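Local coordinates for CBS domain-containing protein (Listeria monocytogenes, PDB 6XNU) that binds the second messenger c-di-AMP, probably through its pair of CBS domains, and takes part in controlling (p)ppGpp and c-di-AMP homeostasis, at residues V37-L42 / F66-H71; D81-L86 / E92-L97. One frame throughout, in Å; residues are numbered along the deposited sequence.

How the contacts relate
The two contacts lie within residues 37-97, and both segments of contact 1 (37-42 with 66-71) precede contact 2 (81-86 with 92-97) in the sequence. Strand 70-75, which supplies the end of contact 1, runs directly into helix 76-82, whose last residues begin contact 2. Their centres lie about 22 Å apart and their nearest atoms about 9 Å apart, so they do not touch. Contact 1 is on the surface, centred about 11 Å from the centre of the chain; contact 2 is more peripheral, at about 23 Å, where a second subunit reaches it. Helix 46-56 packs against Val40 of segment 37-42 through Ala49 and against Leu94 and Leu97 of contact 2 through Leu46.

Contact 1 (V37-L42 / F66-H71); sequences VAHVQL and FEFKLH
Segments 37-42 and 66-71 approach with their touching parts 70° apart in direction, as measured from the CA atoms of residues 39 to 42 against 68 to 71, and no hydrogen bond joins them; side chains alone bridge the gap, at two separate places. At one, the CD1 methyl of Leu42 sits on the imidazole of His71 in a CH-pi contact. Its carbon is 3.8 Å from the centroid of the His71 ring and only 8° off the ring normal, which puts the methyl over the middle of the face. With CG anti to the carbonyl carbon, the His71 ring stands beside its own backbone N; the NE2 hydrogen bond to Asp65 OD2 restrains the ring's rotation and so the face presented to Leu42. The same carboxylate group receives Lys69 N through OD1, tying the turn to the ring it orients.

Both segments contribute edge strands to the three-stranded sheet of a CBS-type fold: 40-41 runs parallel to the central strand 60-64, and 70-75 antiparallel to it. Backbone bonds of Val40 and Leu42 to Leu64 hold the first edge in place, while 66-71 contains the turn that leads back from the central strand.

At the second place His39 meets Phe68 more loosely. The closest atoms, His39 CE1 and Phe68 CE2, are 4.2 Å apart, and the ring planes stand at 75° with centroids 6.0 Å apart, an oblique aromatic pair.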
ATOM      1  N   VAL A  37       4.038  13.791  -4.697  1.00 23.61           N
ATOM      2  CA  VAL A  37       4.471  12.601  -3.972  1.00 22.39           C
ATOM      3  C   VAL A  37       5.276  13.071  -2.768  1.00 28.02           C
ATOM      4  O   VAL A  37       6.281  13.770  -2.927  1.00 25.84           O
ATOM      5  CB  VAL A  37       5.315  11.668  -4.858  1.00 24.12           C
ATOM      6  CG1 VAL A  37       5.657  10.390  -4.095  1.00 28.76           C
ATOM      7  CG2 VAL A  37       4.601  11.347  -6.194  1.00 27.03           C
ATOM      8  N   ALA A  38       4.833  12.718  -1.567  1.00 25.31           N
ATOM      9  CA  ALA A  38       5.622  13.060  -0.394  1.00 24.27           C
ATOM     10  C   ALA A  38       6.938  12.295  -0.410  1.00 25.67           C
ATOM     11  O   ALA A  38       7.043  11.201  -0.979  1.00 26.23           O
ATOM     12  CB  ALA A  38       4.849  12.750   0.884  1.00 31.20           C
ATOM     13  N   HIS A  39       7.965  12.900   0.189  1.00 27.35           N
ATOM     14  CA  HIS A  39       9.262  12.252   0.309  1.00 24.66           C
ATOM     15  C   HIS A  39       9.883  12.617   1.647  1.00 26.36           C
ATOM     16  O   HIS A  39       9.435  13.535   2.337  1.00 28.27           O
ATOM     17  CB  HIS A  39      10.213  12.640  -0.842  1.00 28.16           C
ATOM     18  CG  HIS A  39      10.671  14.068  -0.809  1.00 27.88           C
ATOM     19  ND1 HIS A  39      10.087  15.055  -1.575  1.00 31.41           N
ATOM     20  CD2 HIS A  39      11.670  14.671  -0.122  1.00 28.69           C
ATOM     21  CE1 HIS A  39      10.704  16.204  -1.357  1.00 31.70           C
ATOM     22  NE2 HIS A  39      11.670  16.000  -0.478  1.00 29.12           N
ATOM     23  N   VAL A  40      10.930  11.879   2.008  1.00 24.25           N
ATOM     24  CA  VAL A  40      11.805  12.258   3.105  1.00 25.66           C
ATOM     25  C   VAL A  40      13.213  12.419   2.540  1.00 25.80           C
ATOM     26  O   VAL A  40      13.490  12.069   1.389  1.00 26.90           O
ATOM     27  CB  VAL A  40      11.778  11.237   4.259  1.00 28.84           C
ATOM     28  CG1 VAL A  40      10.446  11.305   4.975  1.00 30.61           C
ATOM     29  CG2 VAL A  40      12.018   9.839   3.724  1.00 27.50           C
ATOM     30  N   GLN A  41      14.103  12.964   3.366  1.00 28.13           N
ATOM     31  CA  GLN A  41      15.473  13.259   2.970  1.00 27.23           C
ATOM     32  C   GLN A  41      16.445  12.412   3.781  1.00 29.47           C
ATOM     33  O   GLN A  41      16.186  12.101   4.947  1.00 29.38           O
ATOM     34  CB  GLN A  41      15.814  14.742   3.191  1.00 33.89           C
ATOM     35  CG  GLN A  41      14.915  15.736   2.482  1.00 37.13           C
ATOM     36  CD  GLN A  41      15.036  17.126   3.077  1.00 45.13           C
ATOM     37  OE1 GLN A  41      14.826  18.131   2.399  1.00 49.10           O
ATOM     38  NE2 GLN A  41      15.383  17.189   4.360  1.00 51.00           N
ATOM     39  N   LEU A  42      17.580  12.053   3.166  1.00 28.61           N
ATOM     40  CA  LEU A  42      18.659  11.445   3.939  1.00 32.98           C
ATOM     41  C   LEU A  42      18.940  12.283   5.179  1.00 31.42           C
ATOM     42  O   LEU A  42      18.980  13.517   5.120  1.00 34.76           O
ATOM     43  CB  LEU A  42      19.936  11.322   3.103  1.00 32.68           C
ATOM     44  CG  LEU A  42      19.889  10.460   1.848  1.00 29.81           C
ATOM     45  CD1 LEU A  42      21.165  10.633   1.024  1.00 30.41           C
ATOM     46  CD2 LEU A  42      19.671   8.994   2.197  1.00 29.88           C
ATOM     47  N   PHE A  66      19.749  16.010  -0.896  1.00 26.87           N
ATOM     48  CA  PHE A  66      19.500  17.445  -1.007  1.00 25.25           C
ATOM     49  C   PHE A  66      19.487  17.933  -2.456  1.00 25.97           C
ATOM     50  O   PHE A  66      19.046  19.059  -2.708  1.00 25.61           O
ATOM     51  CB  PHE A  66      20.549  18.218  -0.197  1.00 28.66           C
ATOM     52  CG  PHE A  66      21.894  18.295  -0.870  1.00 38.46           C
ATOM     53  CD1 PHE A  66      22.616  17.139  -1.149  1.00 40.98           C
ATOM     54  CD2 PHE A  66      22.432  19.524  -1.240  1.00 42.72           C
ATOM     55  CE1 PHE A  66      23.857  17.212  -1.770  1.00 46.05           C
ATOM     56  CE2 PHE A  66      23.665  19.602  -1.866  1.00 43.07           C
ATOM     57  CZ  PHE A  66      24.378  18.445  -2.131  1.00 46.48           C
ATOM     58  N   GLU A  67      19.978  17.130  -3.400  1.00 25.47           N
ATOM     59  CA  GLU A  67      19.882  17.422  -4.824  1.00 23.85           C
ATOM     60  C   GLU A  67      18.651  16.797  -5.460  1.00 24.78           C
ATOM     61  O   GLU A  67      18.535  16.801  -6.687  1.00 25.12           O
ATOM     62  CB  GLU A  67      21.125  16.927  -5.571  1.00 29.26           C
ATOM     63  CG  GLU A  67      22.445  17.504  -5.078  1.00 34.05           C
ATOM     64  CD  GLU A  67      23.609  16.964  -5.884  1.00 36.39           C
ATOM     65  OE1 GLU A  67      23.711  17.290  -7.086  1.00 50.99           O
ATOM     66  OE2 GLU A  67      24.401  16.182  -5.326  1.00 48.82           O
ATOM     67  N   PHE A  68      17.745  16.258  -4.645  1.00 23.99           N
ATOM     68  CA  PHE A  68      16.505  15.627  -5.113  1.00 26.02           C
ATOM     69  C   PHE A  68      16.774  14.403  -5.983  1.00 27.18           C
ATOM     70  O   PHE A  68      15.951  14.034  -6.826  1.00 25.26           O
ATOM     71  CB  PHE A  68      15.604  16.638  -5.834  1.00 23.60           C
ATOM     72  CG  PHE A  68      15.081  17.702  -4.924  1.00 31.29           C
ATOM     73  CD1 PHE A  68      15.912  18.739  -4.512  1.00 31.88           C
ATOM     74  CD2 PHE A  68      13.791  17.636  -4.416  1.00 32.50           C
ATOM     75  CE1 PHE A  68      15.462  19.717  -3.645  1.00 29.02           C
ATOM     76  CE2 PHE A  68      13.324  18.615  -3.551  1.00 37.41           C
ATOM     77  CZ  PHE A  68      14.164  19.656  -3.151  1.00 30.04           C
ATOM     78  N   LYS A  69      17.905  13.732  -5.759  1.00 24.74           N
ATOM     79  CA  LYS A  69      18.154  12.434  -6.375  1.00 23.90           C
ATOM     80  C   LYS A  69      17.589  11.311  -5.500  1.00 23.13           C
ATOM     81  O   LYS A  69      17.584  11.397  -4.269  1.00 23.25           O
ATOM     82  CB  LYS A  69      19.652  12.212  -6.602  1.00 28.41           C
ATOM     83  CG  LYS A  69      20.280  13.211  -7.546  1.00 29.28           C
ATOM     84  CD  LYS A  69      21.793  13.018  -7.580  1.00 33.69           C
ATOM     85  CE  LYS A  69      22.467  14.174  -8.290  1.00 39.69           C
ATOM     86  NZ  LYS A  69      21.806  14.450  -9.590  1.00 40.87           N
ATOM     87  N   LEU A  70      17.150  10.241  -6.157  1.00 25.34           N
ATOM     88  CA  LEU A  70      16.434   9.149  -5.502  1.00 27.45           C
ATOM     89  C   LEU A  70      17.413   8.125  -4.935  1.00 26.80           C
ATOM     90  O   LEU A  70      18.182   7.521  -5.688  1.00 31.68           O
ATOM     91  CB  LEU A  70      15.493   8.480  -6.504  1.00 24.64           C
ATOM     92  CG  LEU A  70      14.728   7.255  -5.996  1.00 26.71           C
ATOM     93  CD1 LEU A  70      13.731   7.640  -4.910  1.00 25.94           C
ATOM     94  CD2 LEU A  70      14.018   6.601  -7.153  1.00 27.34           C
ATOM     95  N   HIS A  71      17.345   7.894  -3.620  1.00 27.67           N
ATOM     96  CA  HIS A  71      18.231   6.965  -2.923  1.00 27.63           C
ATOM     97  C   HIS A  71      17.537   5.734  -2.369  1.00 28.83           C
ATOM     98  O   HIS A  71      18.184   4.699  -2.210  1.00 29.33           O
ATOM     99  CB  HIS A  71      18.940   7.661  -1.751  1.00 30.58           C
ATOM    100  CG  HIS A  71      20.037   8.588  -2.171  1.00 29.46           C
ATOM    101  ND1 HIS A  71      21.368   8.313  -1.942  1.00 38.43           N
ATOM    102  CD2 HIS A  71      20.000   9.788  -2.796  1.00 30.41           C
ATOM    103  CE1 HIS A  71      22.107   9.300  -2.420  1.00 35.70           C
ATOM    104  NE2 HIS A  71      21.304  10.207  -2.947  1.00 31.51           N
TER

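Contact 2 (D81-L86 / E92-L97); sequences DAILGL and ERLEDL
Ile83 is the wedge of this contact, pressing both branches into the side chains of 92-97. CD1 lies 3.7 Å from Leu94 CD2, and CG2 makes an equally close approach, 3.7 Å, to Leu97 CD1, with Leu94 CD2 a little further off. A chi1 of 60° sets the branches apart, CG1 between the backbone N and the carbonyl carbon and CG2 anti to the carbonyl carbon; the extended chi2 (162°) then carries CD1 out to Leu94. There the CD1 methyl lies against Leu94 CD2 and CG, the two side chains running roughly perpendicular. Ile83 and Leu94 are both buried, and the apolar cluster continues beyond the segments: Leu46 of helix 46-56 touches Leu94 and Leu97, while Ile89 and Phe91 pack on Ile83.

The opposite character is found at Arg93, an exposed residue. Its CB comes within 4.0 Å of Ile83 CG2, the two side chains running antiparallel alongside each other. Further out the chain bends at chi3 (77°), bringing NH2 to 3.6 Å from Ala82 O; that oxygen approaches the guanidinium obliquely, and no hydrogen bond forms. Within 92-97 the backbone is held by Arg93 O, which accepts both Asp96 N, at 3.0 Å, and Leu97 N.

In the closest CA pairing, Ile83 and Arg93 are 6.6 Å apart and Ala82 and Leu97 8.8 Å. Phe91 of the second subunit packs on Leu94, and Lys55 of that subunit on Leu84. The chain after helix 76-82 thus folds back on the residues just past that helix, packed against helix 46-56 and the second subunit, in a protein of the CBS-pair family.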
ATOM      1  N   ASP A  81       9.684  -2.330  12.085  1.00 29.92           N
ATOM      2  CA  ASP A  81      10.519  -3.517  12.229  1.00 33.80           C
ATOM      3  C   ASP A  81      11.854  -3.164  12.874  1.00 37.53           C
ATOM      4  O   ASP A  81      12.361  -3.908  13.723  1.00 37.95           O
ATOM      5  CB  ASP A  81      10.731  -4.174  10.867  1.00 34.68           C
ATOM      6  CG  ASP A  81      11.768  -5.276  10.908  1.00 44.02           C
ATOM      7  OD1 ASP A  81      11.397  -6.436  11.175  1.00 48.01           O
ATOM      8  OD2 ASP A  81      12.958  -4.978  10.675  1.00 49.19           O
ATOM      9  N   ALA A  82      12.415  -2.006  12.513  1.00 34.29           N
ATOM     10  CA  ALA A  82      13.704  -1.596  13.056  1.00 37.71           C
ATOM     11  C   ALA A  82      13.670  -1.374  14.562  1.00 40.94           C
ATOM     12  O   ALA A  82      14.723  -1.460  15.205  1.00 40.95           O
ATOM     13  CB  ALA A  82      14.185  -0.325  12.354  1.00 36.67           C
ATOM     14  N   ILE A  83      12.505  -1.091  15.143  1.00 36.38           N
ATOM     15  CA  ILE A  83      12.397  -0.804  16.571  1.00 38.67           C
ATOM     16  C   ILE A  83      11.628  -1.902  17.311  1.00 38.37           C
ATOM     17  O   ILE A  83      11.136  -1.673  18.416  1.00 44.87           O
ATOM     18  CB  ILE A  83      11.768   0.576  16.821  1.00 38.19           C
ATOM     19  CG1 ILE A  83      10.360   0.642  16.222  1.00 32.17           C
ATOM     20  CG2 ILE A  83      12.652   1.678  16.258  1.00 38.67           C
ATOM     21  CD1 ILE A  83       9.518   1.761  16.782  1.00 36.68           C
ATOM     22  N   LEU A  84      11.510  -3.088  16.718  1.00 38.85           N
ATOM     23  CA  LEU A  84      10.892  -4.226  17.394  1.00 38.66           C
ATOM     24  C   LEU A  84      11.901  -4.798  18.386  1.00 46.49           C
ATOM     25  O   LEU A  84      12.900  -5.405  17.987  1.00 49.38           O
ATOM     26  CB  LEU A  84      10.454  -5.287  16.389  1.00 43.47           C
ATOM     27  CG  LEU A  84       9.165  -5.060  15.594  1.00 41.59           C
ATOM     28  CD1 LEU A  84       8.655  -6.373  15.021  1.00 45.39           C
ATOM     29  CD2 LEU A  84       8.078  -4.380  16.414  1.00 41.71           C
ATOM     30  N   GLY A  85      11.653  -4.591  19.679  1.00 47.91           N
ATOM     31  CA  GLY A  85      12.524  -5.089  20.721  1.00 51.21           C
ATOM     32  C   GLY A  85      12.180  -6.510  21.131  1.00 48.81           C
ATOM     33  O   GLY A  85      11.325  -7.175  20.547  1.00 44.96           O
ATOM     34  N   LEU A  86      12.870  -6.978  22.167  1.00 50.00           N
ATOM     35  CA  LEU A  86      12.663  -8.334  22.658  1.00 50.08           C
ATOM     36  C   LEU A  86      11.548  -8.403  23.693  1.00 46.41           C
ATOM     37  O   LEU A  86      11.136  -7.382  24.239  1.00 51.83           O
ATOM     38  CB  LEU A  86      13.962  -8.875  23.245  1.00 49.81           C
ATOM     39  CG  LEU A  86      15.033  -9.081  22.179  1.00 45.78           C
ATOM     40  CD1 LEU A  86      16.410  -9.060  22.785  1.00 44.33           C
ATOM     41  CD2 LEU A  86      14.785 -10.390  21.466  1.00 48.37           C
ATOM     42  N   GLU A  92      10.825   4.949  21.478  1.00 45.06           N
ATOM     43  CA  GLU A  92      11.792   5.970  21.867  1.00 42.26           C
ATOM     44  C   GLU A  92      12.966   6.038  20.896  1.00 45.29           C
ATOM     45  O   GLU A  92      13.565   7.105  20.725  1.00 50.64           O
ATOM     46  CB  GLU A  92      12.289   5.706  23.293  1.00 47.63           C
ATOM     47  CG  GLU A  92      13.219   4.501  23.431  1.00 48.09           C
ATOM     48  CD  GLU A  92      12.482   3.207  23.749  1.00 47.85           C
ATOM     49  OE1 GLU A  92      13.153   2.160  23.902  1.00 52.00           O
ATOM     50  OE2 GLU A  92      11.235   3.230  23.842  1.00 48.87           O
ATOM     51  N   ARG A  93      13.291   4.925  20.231  1.00 42.77           N
ATOM     52  CA  ARG A  93      14.430   4.879  19.323  1.00 43.96           C
ATOM     53  C   ARG A  93      14.173   5.570  17.987  1.00 38.44           C
ATOM     54  O   ARG A  93      15.129   5.770  17.229  1.00 42.40           O
ATOM     55  CB  ARG A  93      14.837   3.426  19.071  1.00 42.61           C
ATOM     56  CG  ARG A  93      15.388   2.713  20.295  1.00 48.99           C
ATOM     57  CD  ARG A  93      15.944   1.356  19.917  1.00 50.68           C
ATOM     58  NE  ARG A  93      17.254   1.446  19.279  1.00 55.29           N
ATOM     59  CZ  ARG A  93      17.649   0.659  18.285  1.00 52.44           C
ATOM     60  NH1 ARG A  93      18.858   0.802  17.758  1.00 54.82           N
ATOM     61  NH2 ARG A  93      16.829  -0.269  17.812  1.00 58.20           N
ATOM     62  N   LEU A  94      12.922   5.927  17.675  1.00 41.98           N
ATOM     63  CA  LEU A  94      12.630   6.553  16.385  1.00 37.05           C
ATOM     64  C   LEU A  94      13.372   7.872  16.241  1.00 40.17           C
ATOM     65  O   LEU A  94      13.812   8.233  15.143  1.00 37.63           O
ATOM     66  CB  LEU A  94      11.127   6.778  16.235  1.00 32.13           C
ATOM     67  CG  LEU A  94      10.288   5.510  16.229  1.00 34.38           C
ATOM     68  CD1 LEU A  94       8.825   5.849  16.418  1.00 39.58           C
ATOM     69  CD2 LEU A  94      10.506   4.779  14.917  1.00 33.30           C
ATOM     70  N   GLU A  95      13.522   8.600  17.350  1.00 39.58           N
ATOM     71  CA  GLU A  95      14.241   9.867  17.349  1.00 41.64           C
ATOM     72  C   GLU A  95      15.675   9.713  16.868  1.00 40.85           C
ATOM     73  O   GLU A  95      16.232  10.644  16.275  1.00 43.05           O
ATOM     74  CB  GLU A  95      14.215  10.447  18.762  1.00 53.93           C
ATOM     75  CG  GLU A  95      14.696  11.873  18.917  1.00 58.62           C
ATOM     76  CD  GLU A  95      14.539  12.351  20.350  1.00 68.07           C
ATOM     77  OE1 GLU A  95      13.496  12.029  20.964  1.00 67.81           O
ATOM     78  OE2 GLU A  95      15.457  13.027  20.868  1.00 72.15           O
ATOM     79  N   ASP A  96      16.291   8.556  17.113  1.00 43.30           N
ATOM     80  CA  ASP A  96      17.729   8.406  16.924  1.00 45.86           C
ATOM     81  C   ASP A  96      18.119   7.743  15.611  1.00 47.07           C
ATOM     82  O   ASP A  96      19.244   7.954  15.144  1.00 49.28           O
ATOM     83  CB  ASP A  96      18.334   7.600  18.083  1.00 52.82           C
ATOM     84  CG  ASP A  96      18.066   8.229  19.444  1.00 57.44           C
ATOM     85  OD1 ASP A  96      17.723   7.479  20.383  1.00 58.52           O
ATOM     86  OD2 ASP A  96      18.204   9.467  19.578  1.00 56.89           O
ATOM     87  N   LEU A  97      17.238   6.947  15.009  1.00 37.09           N
ATOM     88  CA  LEU A  97      17.554   6.264  13.767  1.00 36.54           C
ATOM     89  C   LEU A  97      17.231   7.172  12.585  1.00 33.00           C
ATOM     90  O   LEU A  97      16.341   8.023  12.667  1.00 34.21           O
ATOM     91  CB  LEU A  97      16.770   4.954  13.658  1.00 37.83           C
ATOM     92  CG  LEU A  97      17.114   3.876  14.689  1.00 42.18           C
ATOM     93  CD1 LEU A  97      15.870   3.094  15.089  1.00 38.40           C
ATOM     94  CD2 LEU A  97      18.175   2.951  14.114  1.00 49.50           C
TER